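Nicotinate phosphoribosyltransferase (Porphyromonas gingivalis, PDB 2IM5) probably catalyses the ATP-dependent transfer of the phosphoribosyl group of 5-phosphoribosyl 1-diphosphate to nicotinate, giving nicotinate mononucleotide for NAD(+) biosynthesis. Local coordinates at residues A[382-385]-A[386-390]. Numbering follows the deposited sequence.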
# COMPACT_ATOMS: atom_id res chain seq x y z
N ILE A 382 -13.94 -14.84 -8.38
CA ILE A 382 -12.71 -14.89 -9.17
C ILE A 382 -12.98 -15.49 -10.55
O ILE A 382 -12.50 -14.98 -11.57
CB ILE A 382 -11.62 -15.72 -8.48
CG1 ILE A 382 -11.11 -15.00 -7.23
CG2 ILE A 382 -10.46 -15.98 -9.44
CD1 ILE A 382 -10.16 -15.82 -6.38
N LEU A 383 -13.75 -16.57 -10.57
CA LEU A 383 -14.11 -17.24 -11.81
C LEU A 383 -14.89 -16.27 -12.70
O LEU A 383 -14.63 -16.18 -13.90
CB LEU A 383 -15.00 -18.46 -11.50
CG LEU A 383 -14.72 -19.76 -12.27
CD1 LEU A 383 -15.79 -20.79 -11.93
CD2 LEU A 383 -14.70 -19.48 -13.77
N LEU A 384 -15.85 -15.57 -12.11
CA LEU A 384 -16.67 -14.61 -12.84
C LEU A 384 -15.78 -13.54 -13.47
O LEU A 384 -15.98 -13.17 -14.62
CB LEU A 384 -17.70 -13.97 -11.91
CG LEU A 384 -18.67 -12.98 -12.57
CD1 LEU A 384 -19.57 -13.72 -13.53
CD2 LEU A 384 -19.50 -12.28 -11.51
N ALA A 385 -14.80 -13.04 -12.73
CA ALA A 385 -13.91 -12.01 -13.24
C ALA A 385 -13.13 -12.54 -14.44
O ALA A 385 -13.05 -11.88 -15.48
CB ALA A 385 -12.96 -11.54 -12.16
N MET A 386 -12.55 -13.73 -14.29
CA MET A 386 -11.79 -14.33 -15.37
C MET A 386 -12.68 -14.55 -16.60
O MET A 386 -12.29 -14.19 -17.72
CB MET A 386 -11.17 -15.66 -14.93
CG MET A 386 -10.11 -15.49 -13.85
SD MET A 386 -9.27 -17.01 -13.32
CE MET A 386 -7.89 -17.00 -14.33
N ASN A 387 -13.87 -15.12 -16.42
CA ASN A 387 -14.77 -15.34 -17.54
C ASN A 387 -15.17 -14.01 -18.19
O ASN A 387 -15.22 -13.89 -19.40
CB ASN A 387 -16.02 -16.11 -17.10
CG ASN A 387 -15.72 -17.54 -16.67
OD1 ASN A 387 -14.84 -18.18 -17.25
ND2 ASN A 387 -16.44 -18.04 -15.67
N THR A 388 -15.44 -13.01 -17.36
CA THR A 388 -15.85 -11.70 -17.86
C THR A 388 -14.75 -11.06 -18.70
O THR A 388 -15.01 -10.43 -19.72
CB THR A 388 -16.20 -10.74 -16.70
OG1 THR A 388 -17.28 -11.29 -15.93
CG2 THR A 388 -16.59 -9.37 -17.23
N LEU A 389 -13.51 -11.21 -18.25
CA LEU A 389 -12.38 -10.62 -18.94
C LEU A 389 -11.80 -11.53 -20.02
O LEU A 389 -10.82 -11.18 -20.66
CB LEU A 389 -11.30 -10.24 -17.93
CG LEU A 389 -11.77 -9.21 -16.91
CD1 LEU A 389 -10.74 -9.05 -15.79
CD2 LEU A 389 -12.02 -7.88 -17.62
N GLY A 390 -12.39 -12.70 -20.21
CA GLY A 390 -11.89 -13.61 -21.23
C GLY A 390 -10.56 -14.24 -20.86
O GLY A 390 -9.76 -14.56 -21.74
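Thr388 binds the carbonyl of Leu384 twice, one helical turn back. Its hydroxyl donates to the carbonyl, and Thr388 OG1 lies 2.6 Å from Leu384 O. Its amide also donates, with Thr388 N 2.8 Å from Leu384 O. The two donors arrive from opposite faces of the carbonyl plane, and the hydroxyl stands well above it, 40° out. OG1 lies anti to the threonine's own carbonyl carbon (chi1 -60°), which turns it back along the helix. Helical threonines commonly bond back to a carbonyl of the preceding turn in this way.

Three more i to i+4 backbone bonds continue the helix: Met386 N to Ile382 O, Asn387 N to Leu383 O, and Leu389 N to Ala385 O. With positive phi at Gly390 (71°) and two bonds back into the last turn, one of them Gly390 N to Asn387 O (3.2 Å), the end is a Schellman motif.

The apolar contact is light. Ile382 and Met386 run side by side, with CG2 of Ile382 4.2 Å from SD of Met386. Separately, Leu383 slants across the polar side-chain amide of Asn387. Its methyl Leu383 CD2 is modelled 3.0 Å from Asn387 ND2, a doubtful closeness.

The segment forms the end of helix 379-389, the last in the chain, at the protein surface. Ala385 is buried against Tyr225, in the loop between helices 213-223 and 228-240. Met386 touches His375 and Ile391, while Leu389 rests on Tyr252, between strand 246-248 and helix 254-260.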